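Local coordinates for protein Two-component response regulator (Geobacillus stearothermophilus, PDB 6SWI) that probably binds DNA as the C-terminal domain of AraT, a response regulator linked to arabinan utilization in Geobacillus stearothermophilus, at residues Arg9-Ile14 / Ile52-Lys57; Thr24-Ala29 / Val34-Leu39; Glu61-Leu66 / His75-Arg80. All blocks are in the same frame, centred on the assembly; numbering follows the deposited sequence. Where two conformers were deposited one is given.

Contact 1 (Arg9-Ile14 / Ile52-Lys57); sequences RARQYI and IHLLTK
Ile14 meets Leu54 and Leu55 through two separate branches. CD1 of Ile14 lies 3.9 Å from CD2 of Leu54. CG2 of Ile14 is closer to its partner, 3.6 Å from CD1 of Leu55. The torsions of Ile14 explain this split. With chi1 at -63°, CG1 stands beside the backbone N and CG2 beside the carbonyl carbon, which parts the two branches. A chi2 of 158° then extends CD1 toward Leu54. The isoleucine side chain runs at a slant to both leucines, and the touching groups are all methyls. Leu54 and Leu55 share one shape, with CG anti to the backbone N. From CB, Leu54 already points at helix 5-17. Leu55 starts off to one side, and its branch brings CD1 back to Ile14.

The two helices belong to an all-helical DNA-binding domain of the AraC type. Helix 51-69 has the place of the long linker helix between the two helix-turn-helix units of that fold. Helix 5-17 packs on its N-terminal part. The short segments cross at -36°, with axes 10.9 Å apart. At that spacing the contact is made by side chains. The nearest CA atoms are those of Ile14 and Leu55, 6.6 Å apart.

Ile14 also touches Phe51 and Ile58 of the linker helix, and Leu54 reaches Leu47 of helix 36-47. These neighbours extend the buried apolar layer. Arg11 is at its border. Its CG is 4.5 Å from CD2 of Leu54, a loose aliphatic approach. Beyond the interface, Ile52 O takes two bonds from Thr56. Thr56 OG1 is 2.7 Å from Ile52 O and Thr56 N is 2.9 Å from that same oxygen, and the two come from opposite faces of the carbonyl plane.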
loop_
_atom_site.group_PDB
_atom_site.type_symbol
_atom_site.label_atom_id
_atom_site.label_comp_id
_atom_site.label_asym_id
_atom_site.label_seq_id
_atom_site.Cartn_x
_atom_site.Cartn_y
_atom_site.Cartn_z
ATOM N N ARG A 9 -12.097 -12.795 -2.497
ATOM C CA ARG A 9 -11.128 -13.516 -1.675
ATOM C C ARG A 9 -9.713 -13.013 -1.921
ATOM O O ARG A 9 -8.920 -12.866 -0.980
ATOM C CB ARG A 9 -11.207 -15.013 -1.964
ATOM C CG ARG A 9 -12.412 -15.717 -1.370
ATOM C CD ARG A 9 -12.623 -17.083 -1.997
ATOM N NE ARG A 9 -13.958 -17.603 -1.723
ATOM C CZ ARG A 9 -14.545 -18.560 -2.433
ATOM N NH1 ARG A 9 -13.913 -19.103 -3.459
ATOM N NH2 ARG A 9 -15.766 -18.970 -2.113
ATOM N N ALA A 10 -9.369 -12.759 -3.185
ATOM C CA ALA A 10 -8.034 -12.256 -3.488
ATOM C C ALA A 10 -7.809 -10.885 -2.866
ATOM O O ALA A 10 -6.741 -10.624 -2.294
ATOM C CB ALA A 10 -7.828 -12.199 -5.001
ATOM N N ARG A 11 -8.797 -9.995 -2.979
ATOM C CA ARG A 11 -8.651 -8.655 -2.426
ATOM C C ARG A 11 -8.541 -8.701 -0.911
ATOM O O ARG A 11 -7.723 -7.986 -0.325
ATOM C CB ARG A 11 -9.805 -7.754 -2.866
ATOM C CG ARG A 11 -9.553 -6.287 -2.545
ATOM C CD ARG A 11 -10.692 -5.395 -2.999
ATOM N NE ARG A 11 -11.900 -5.610 -2.209
ATOM C CZ ARG A 11 -13.019 -4.908 -2.356
ATOM N NH1 ARG A 11 -13.078 -3.945 -3.267
ATOM N NH2 ARG A 11 -14.076 -5.169 -1.599
ATOM N N GLN A 12 -9.331 -9.562 -0.266
ATOM C CA GLN A 12 -9.234 -9.720 1.182
ATOM C C GLN A 12 -7.840 -10.172 1.592
ATOM O O GLN A 12 -7.286 -9.685 2.586
ATOM C CB GLN A 12 -10.243 -10.759 1.654
ATOM C CG GLN A 12 -11.648 -10.254 1.822
ATOM C CD GLN A 12 -12.597 -11.366 2.222
ATOM O OE1 GLN A 12 -12.356 -12.540 1.928
ATOM N NE2 GLN A 12 -13.682 -11.004 2.894
ATOM N N TYR A 13 -7.269 -11.124 0.850
ATOM C CA TYR A 13 -5.951 -11.640 1.184
ATOM C C TYR A 13 -4.888 -10.559 1.029
ATOM O O TYR A 13 -4.025 -10.400 1.901
ATOM C CB TYR A 13 -5.619 -12.863 0.314
ATOM C CG TYR A 13 -4.438 -13.631 0.856
ATOM C CD1 TYR A 13 -4.611 -14.622 1.813
ATOM C CD2 TYR A 13 -3.145 -13.327 0.453
ATOM C CE1 TYR A 13 -3.538 -15.307 2.332
ATOM C CE2 TYR A 13 -2.062 -14.004 0.975
ATOM C CZ TYR A 13 -2.269 -14.994 1.914
ATOM O OH TYR A 13 -1.207 -15.678 2.454
ATOM N N ILE A 14 -4.952 -9.795 -0.066
ATOM C CA ILE A 14 -4.013 -8.700 -0.285
ATOM C C ILE A 14 -4.150 -7.653 0.815
ATOM O O ILE A 14 -3.151 -7.112 1.310
ATOM C CB ILE A 14 -4.236 -8.099 -1.686
ATOM C CG1 ILE A 14 -3.959 -9.133 -2.780
ATOM C CG2 ILE A 14 -3.365 -6.872 -1.893
ATOM C CD1 ILE A 14 -4.648 -8.788 -4.083
ATOM N N ILE A 52 -0.771 -6.138 -9.534
ATOM C CA ILE A 52 0.370 -5.367 -9.045
ATOM C C ILE A 52 -0.036 -3.934 -8.727
ATOM O O ILE A 52 0.424 -3.346 -7.744
ATOM C CB ILE A 52 1.549 -5.441 -10.037
ATOM C CG1 ILE A 52 2.774 -4.739 -9.455
ATOM C CG2 ILE A 52 1.179 -4.853 -11.394
ATOM C CD1 ILE A 52 3.230 -5.347 -8.166
ATOM N N HIS A 53 -0.897 -3.342 -9.561
ATOM C CA HIS A 53 -1.305 -1.971 -9.288
ATOM C C HIS A 53 -2.187 -1.903 -8.048
ATOM O O HIS A 53 -2.060 -0.976 -7.245
ATOM C CB HIS A 53 -1.996 -1.365 -10.504
ATOM C CG HIS A 53 -1.098 -1.154 -11.685
ATOM N ND1 HIS A 53 0.261 -0.935 -11.577
ATOM C CD2 HIS A 53 -1.379 -1.129 -13.008
ATOM C CE1 HIS A 53 0.775 -0.791 -12.788
ATOM N NE2 HIS A 53 -0.199 -0.903 -13.672
ATOM N N LEU A 54 -3.082 -2.876 -7.871
ATOM C CA LEU A 54 -3.908 -2.927 -6.669
ATOM C C LEU A 54 -3.040 -3.076 -5.425
ATOM O O LEU A 54 -3.202 -2.354 -4.435
ATOM C CB LEU A 54 -4.873 -4.103 -6.785
ATOM C CG LEU A 54 -5.671 -4.465 -5.537
ATOM C CD1 LEU A 54 -6.584 -3.315 -5.149
ATOM C CD2 LEU A 54 -6.468 -5.742 -5.758
ATOM N N LEU A 55 -2.111 -4.026 -5.453
ATOM C CA LEU A 55 -1.238 -4.245 -4.307
ATOM C C LEU A 55 -0.403 -3.003 -4.019
ATOM O O LEU A 55 -0.244 -2.593 -2.858
ATOM C CB LEU A 55 -0.338 -5.440 -4.606
ATOM C CG LEU A 55 0.735 -5.790 -3.576
ATOM C CD1 LEU A 55 0.125 -6.031 -2.201
ATOM C CD2 LEU A 55 1.528 -6.991 -4.047
ATOM N N THR A 56 0.145 -2.394 -5.069
ATOM C CA THR A 56 0.955 -1.196 -4.871
ATOM C C THR A 56 0.126 -0.064 -4.282
ATOM O O THR A 56 0.587 0.648 -3.384
ATOM C CB THR A 56 1.617 -0.781 -6.187
ATOM O OG1 THR A 56 2.432 -1.857 -6.671
ATOM C CG2 THR A 56 2.478 0.467 -6.014
ATOM N N LYS A 57 -1.103 0.111 -4.767
ATOM C CA LYS A 57 -1.953 1.166 -4.236
ATOM C C LYS A 57 -2.223 0.962 -2.752
ATOM O O LYS A 57 -2.126 1.910 -1.963
ATOM C CB LYS A 57 -3.261 1.243 -5.015
ATOM C CG LYS A 57 -4.158 2.360 -4.524
ATOM C CD LYS A 57 -5.265 2.641 -5.511
ATOM C CE LYS A 57 -6.096 1.398 -5.748
ATOM N NZ LYS A 57 -7.173 1.660 -6.730
#

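Contact 2 (Thr24-Ala29 / Val34-Leu39); sequences TLESVA and VSPVYL
Ala29, in helix 25-32, and Val34, in the connection to helix 36-47, are joined through the backbone. Their CA atoms are 5.2 Å apart. Val34 N donates to Ala29 O at 2.9 Å, with an N-H...O angle of 164°. Thr24 caps helix 25-32: its OG1 accepts from Ser27 N. Ser35 caps helix 36-47: its OG accepts from Tyr38 N in a nearly straight bond and from Val37 N in a weak one.

The Ala29 methyl sits against the start of the second helix. Its CB is 3.7 Å from CA of Pro36 and 3.9 Å from CG of the proline ring. Leu39 fits in beside it, with CD2 3.7 Å from Ala29 N. Leu39 CD2 is also 3.8 Å from Leu25 CD1 and 3.9 Å from Val28 CG1. Leu25 and Leu39 run past each other in opposite directions. Leu39 continues onto Ile6 and Ala10 of helix 5-17.

Two helices joined by a short turn, with Ala29 of the first packed on the N-terminal turn of the second, make the helix-turn-helix motif. This is the first of two in the AraC-type fold, where helix 36-47 would probably face DNA.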
loop_
_atom_site.group_PDB
_atom_site.type_symbol
_atom_site.label_atom_id
_atom_site.label_comp_id
_atom_site.label_asym_id
_atom_site.label_seq_id
_atom_site.Cartn_x
_atom_site.Cartn_y
_atom_site.Cartn_z
ATOM N N THR A 24 2.797 -12.271 -4.270
ATOM C CA THR A 24 2.723 -12.124 -5.715
ATOM C C THR A 24 1.397 -12.682 -6.212
ATOM O O THR A 24 0.719 -13.444 -5.521
ATOM C CB THR A 24 3.823 -12.905 -6.437
ATOM O OG1 THR A 24 3.609 -14.305 -6.215
ATOM C CG2 THR A 24 5.203 -12.503 -5.915
ATOM N N LEU A 25 1.050 -12.306 -7.440
ATOM C CA LEU A 25 -0.146 -12.850 -8.071
ATOM C C LEU A 25 -0.112 -14.369 -8.065
ATOM O O LEU A 25 -1.082 -15.033 -7.670
ATOM C CB LEU A 25 -0.252 -12.313 -9.498
ATOM C CG LEU A 25 -1.307 -13.053 -10.321
ATOM C CD1 LEU A 25 -2.687 -12.486 -10.077
ATOM C CD2 LEU A 25 -0.969 -13.093 -11.802
ATOM N N GLU A 26 1.019 -14.937 -8.480
ATOM C CA GLU A 26 1.144 -16.387 -8.521
ATOM C C GLU A 26 0.961 -16.996 -7.137
ATOM O O GLU A 26 0.331 -18.045 -6.994
ATOM C CB GLU A 26 2.498 -16.774 -9.117
ATOM C CG GLU A 26 2.585 -16.586 -10.625
ATOM C CD GLU A 26 3.006 -15.182 -11.039
ATOM O OE1 GLU A 26 3.275 -14.988 -12.246
ATOM O OE2 GLU A 26 3.070 -14.279 -10.172
ATOM N N SER A 27 1.491 -16.342 -6.103
ATOM C CA SER A 27 1.372 -16.880 -4.752
ATOM C C SER A 27 -0.066 -16.833 -4.226
ATOM O O SER A 27 -0.482 -17.724 -3.472
ATOM C CB SER A 27 2.373 -16.172 -3.837
ATOM O OG SER A 27 1.835 -14.946 -3.396
ATOM N N VAL A 28 -0.837 -15.809 -4.602
ATOM C CA VAL A 28 -2.246 -15.765 -4.223
ATOM C C VAL A 28 -3.035 -16.809 -4.997
ATOM O O VAL A 28 -3.924 -17.473 -4.448
ATOM C CB VAL A 28 -2.817 -14.348 -4.419
ATOM C CG1 VAL A 28 -4.316 -14.315 -4.152
ATOM C CG2 VAL A 28 -2.096 -13.365 -3.516
ATOM N N ALA A 29 -2.717 -16.981 -6.283
ATOM C CA ALA A 29 -3.354 -18.047 -7.046
ATOM C C ALA A 29 -3.107 -19.415 -6.410
ATOM O O ALA A 29 -3.985 -20.286 -6.461
ATOM C CB ALA A 29 -2.900 -18.004 -8.508
ATOM N N VAL A 34 -6.028 -21.799 -7.954
ATOM C CA VAL A 34 -6.531 -21.448 -9.279
ATOM C C VAL A 34 -5.375 -21.086 -10.208
ATOM O O VAL A 34 -4.252 -20.809 -9.778
ATOM C CB VAL A 34 -7.558 -20.292 -9.252
ATOM C CG1 VAL A 34 -8.770 -20.627 -8.382
ATOM C CG2 VAL A 34 -6.893 -19.000 -8.806
ATOM N N SER A 35 -5.690 -21.045 -11.500
ATOM C CA SER A 35 -4.747 -20.579 -12.503
ATOM C C SER A 35 -4.366 -19.126 -12.251
ATOM O O SER A 35 -5.252 -18.283 -12.075
ATOM C CB SER A 35 -5.416 -20.659 -13.866
ATOM O OG SER A 35 -4.751 -19.806 -14.774
ATOM N N PRO A 36 -3.074 -18.787 -12.258
ATOM C CA PRO A 36 -2.703 -17.367 -12.147
ATOM C C PRO A 36 -3.214 -16.511 -13.289
ATOM O O PRO A 36 -3.507 -15.326 -13.086
ATOM C CB PRO A 36 -1.169 -17.407 -12.107
ATOM C CG PRO A 36 -0.823 -18.804 -11.680
ATOM C CD PRO A 36 -1.907 -19.686 -12.196
ATOM N N VAL A 37 -3.339 -17.074 -14.495
ATOM C CA VAL A 37 -3.873 -16.303 -15.610
ATOM C C VAL A 37 -5.343 -15.987 -15.376
ATOM O O VAL A 37 -5.784 -14.849 -15.560
ATOM C CB VAL A 37 -3.641 -17.042 -16.940
ATOM C CG1 VAL A 37 -4.237 -16.249 -18.092
ATOM C CG2 VAL A 37 -2.149 -17.273 -17.162
ATOM N N TYR A 38 -6.126 -16.987 -14.961
ATOM C CA TYR A 38 -7.525 -16.738 -14.629
ATOM C C TYR A 38 -7.653 -15.661 -13.560
ATOM O O TYR A 38 -8.444 -14.721 -13.694
ATOM C CB TYR A 38 -8.179 -18.034 -14.146
ATOM C CG TYR A 38 -9.643 -17.867 -13.831
ATOM C CD1 TYR A 38 -10.588 -17.783 -14.856
ATOM C CD2 TYR A 38 -10.089 -17.776 -12.525
ATOM C CE1 TYR A 38 -11.944 -17.621 -14.582
ATOM C CE2 TYR A 38 -11.443 -17.610 -12.237
ATOM C CZ TYR A 38 -12.364 -17.536 -13.271
ATOM O OH TYR A 38 -13.704 -17.377 -12.990
ATOM N N LEU A 39 -6.871 -15.775 -12.486
ATOM C CA LEU A 39 -6.973 -14.803 -11.406
ATOM C C LEU A 39 -6.622 -13.405 -11.893
ATOM O O LEU A 39 -7.322 -12.434 -11.580
ATOM C CB LEU A 39 -6.052 -15.207 -10.260
ATOM C CG LEU A 39 -6.058 -14.248 -9.065
ATOM C CD1 LEU A 39 -7.452 -14.138 -8.457
ATOM C CD2 LEU A 39 -5.060 -14.700 -8.010
#

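Contact 3 (Glu61-Leu66 / His75-Arg80); sequences EKAAEL and HEIAER
Ile77 and Leu66 share the same first-torsion well, yet they use it differently. In Ile77, chi1 of -67° sets CG1 beside the backbone N and CG2 beside the carbonyl carbon. The two branches therefore part toward different residues of helix 51-69. In Leu66, chi1 of -68° puts CG anti to the carbonyl carbon. CB is left facing Ile77, and CD1 is carried to Arg80.

This pairing joins the linker helix to the second helix-turn-helix unit of the AraC-type fold. Helix 74-80 is the first helix of that unit, and helix 86-97 probably serves as its recognition helix. The segments run roughly antiparallel, at 146°, with axes 9.6 Å apart.

CG2 of Ile77 rests on the methyl of Ala63, 3.8 Å from its CB. The small alanine lets the backbones come near here, with the CA atoms of Ala63 and Ile77 6.1 Å apart. The other branch meets Leu66 at its CB, with CG1 of Ile77 4.0 Å from Leu66 CB. CD1 of Ile77 is also 4.0 Å from that CB. Replacing Ile77 by an alanine would probably open a gap beside Leu66 and take from the Ala63 methyl its packing against CG2.

Other helices close in around the contact. Phe89 of helix 86-97 touches Ala63, and Arg105 of helix 101-108 touches Ile77. On the exposed flank of segment 61-66, Lys62 and Glu65 form a salt bridge about one helical turn apart, with NZ of Lys62 2.8 Å from OE1 of Glu65.

Arg80 forms the solvent side of the contact. Its chain is extended from CG to NE and crosses Leu66 at about a right angle. The contact is aliphatic: CD1 of Leu66 lies 4.1 Å from CD of Arg80.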
loop_
_atom_site.group_PDB
_atom_site.type_symbol
_atom_site.label_atom_id
_atom_site.label_comp_id
_atom_site.label_asym_id
_atom_site.label_seq_id
_atom_site.Cartn_x
_atom_site.Cartn_y
_atom_site.Cartn_z
ATOM N N GLU A 61 -0.903 3.618 0.121
ATOM C CA GLU A 61 -1.838 4.280 1.019
ATOM C C GLU A 61 -1.546 3.954 2.484
ATOM O O GLU A 61 -1.656 4.831 3.348
ATOM C CB GLU A 61 -3.278 3.999 0.607
ATOM C CG GLU A 61 -3.567 4.487 -0.818
ATOM C CD GLU A 61 -4.038 5.936 -0.885
ATOM O OE1 GLU A 61 -3.400 6.805 -0.249
ATOM O OE2 GLU A 61 -5.027 6.209 -1.599
ATOM N N LYS A 62 -1.139 2.716 2.786
ATOM C CA LYS A 62 -0.711 2.409 4.151
ATOM C C LYS A 62 0.545 3.190 4.514
ATOM O O LYS A 62 0.675 3.693 5.637
ATOM C CB LYS A 62 -0.455 0.914 4.322
ATOM C CG LYS A 62 -0.007 0.538 5.721
ATOM C CD LYS A 62 -1.113 0.826 6.721
ATOM C CE LYS A 62 -0.749 0.328 8.087
ATOM N NZ LYS A 62 -1.898 0.446 9.031
ATOM N N ALA A 63 1.478 3.300 3.570
ATOM C CA ALA A 63 2.692 4.065 3.833
ATOM C C ALA A 63 2.362 5.516 4.129
ATOM O O ALA A 63 2.944 6.120 5.035
ATOM C CB ALA A 63 3.639 3.978 2.638
ATOM N N ALA A 64 1.451 6.103 3.356
ATOM C CA ALA A 64 1.046 7.478 3.605
ATOM C C ALA A 64 0.469 7.626 5.003
ATOM O O ALA A 64 0.773 8.591 5.714
ATOM C CB ALA A 64 0.039 7.906 2.545
ATOM N N GLU A 65 -0.355 6.667 5.422
ATOM C CA GLU A 65 -0.902 6.696 6.773
ATOM C C GLU A 65 0.210 6.680 7.815
ATOM O O GLU A 65 0.197 7.473 8.765
ATOM C CB GLU A 65 -1.834 5.503 6.957
ATOM C CG GLU A 65 -2.359 5.326 8.349
ATOM C CD GLU A 65 -3.110 4.028 8.477
ATOM O OE1 GLU A 65 -2.597 3.112 9.150
ATOM O OE2 GLU A 65 -4.203 3.927 7.885
ATOM N N LEU A 66 1.183 5.778 7.653
ATOM C CA LEU A 66 2.277 5.686 8.618
ATOM C C LEU A 66 3.139 6.939 8.613
ATOM O O LEU A 66 3.650 7.342 9.663
ATOM C CB LEU A 66 3.130 4.452 8.327
ATOM C CG LEU A 66 2.445 3.107 8.587
ATOM C CD1 LEU A 66 3.278 1.985 8.009
ATOM C CD2 LEU A 66 2.224 2.892 10.064
ATOM N N HIS A 75 12.748 3.843 6.269
ATOM C CA HIS A 75 13.108 2.458 5.978
ATOM C C HIS A 75 12.229 1.472 6.743
ATOM O O HIS A 75 11.984 0.352 6.267
ATOM C CB HIS A 75 14.592 2.217 6.254
ATOM C CG HIS A 75 14.923 2.092 7.707
ATOM N ND1 HIS A 75 15.137 3.185 8.516
ATOM C CD2 HIS A 75 15.072 1.004 8.498
ATOM C CE1 HIS A 75 15.407 2.776 9.743
ATOM N NE2 HIS A 75 15.369 1.458 9.759
ATOM N N GLU A 76 11.740 1.864 7.921
ATOM C CA GLU A 76 10.814 0.995 8.639
ATOM C C GLU A 76 9.463 0.965 7.952
ATOM O O GLU A 76 8.838 -0.097 7.846
ATOM C CB GLU A 76 10.663 1.447 10.087
ATOM C CG GLU A 76 11.817 1.070 10.972
ATOM C CD GLU A 76 11.511 1.283 12.452
ATOM O OE1 GLU A 76 10.612 0.587 12.974
ATOM O OE2 GLU A 76 12.154 2.153 13.089
ATOM N N ILE A 77 9.001 2.122 7.479
ATOM C CA ILE A 77 7.738 2.181 6.756
ATOM C C ILE A 77 7.814 1.333 5.496
ATOM O O ILE A 77 6.877 0.596 5.171
ATOM C CB ILE A 77 7.361 3.641 6.469
ATOM C CG1 ILE A 77 7.045 4.335 7.801
ATOM C CG2 ILE A 77 6.177 3.700 5.501
ATOM C CD1 ILE A 77 6.829 5.822 7.707
ATOM N N ALA A 78 8.943 1.402 4.783
ATOM C CA ALA A 78 9.117 0.598 3.582
ATOM C C ALA A 78 8.901 -0.876 3.881
ATOM O O ALA A 78 8.174 -1.573 3.156
ATOM C CB ALA A 78 10.508 0.830 2.998
ATOM N N GLU A 79 9.544 -1.373 4.941
ATOM C CA GLU A 79 9.433 -2.784 5.285
ATOM C C GLU A 79 8.004 -3.149 5.658
ATOM O O GLU A 79 7.523 -4.236 5.312
ATOM C CB GLU A 79 10.391 -3.106 6.428
ATOM C CG GLU A 79 10.478 -4.596 6.758
ATOM C CD GLU A 79 9.357 -5.117 7.660
ATOM O OE1 GLU A 79 8.821 -4.345 8.482
ATOM O OE2 GLU A 79 9.024 -6.323 7.548
ATOM N N ARG A 80 7.311 -2.253 6.355
ATOM C CA ARG A 80 5.955 -2.511 6.813
ATOM C C ARG A 80 4.961 -2.564 5.671
ATOM O O ARG A 80 3.850 -3.066 5.862
ATOM C CB ARG A 80 5.531 -1.433 7.803
ATOM C CG ARG A 80 6.211 -1.561 9.138
ATOM C CD ARG A 80 6.024 -0.313 9.927
ATOM N NE ARG A 80 6.611 -0.388 11.257
ATOM C CZ ARG A 80 5.918 -0.300 12.387
ATOM N NH1 ARG A 80 4.592 -0.184 12.370
ATOM N NH2 ARG A 80 6.571 -0.324 13.537
#

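Helix 51-69 ties the set together. Its N-terminal part forms contact 1 and its C-terminal half forms contact 3, with centres 16 Å apart. Contact 2 is nested within the chain loop that contact 1 closes, and their centres are 12 Å apart. These two touch directly: Ala10 packs on Val28 and Leu39, and Tyr13 packs on Val28. They belong to one N-terminal core. Contact 3 follows both along the chain. Its centre is 26 Å from that of contact 2, and the two do not touch. The layout is that of two helix-turn-helix units held apart by a linker helix, consistent with binding at separate places on DNA.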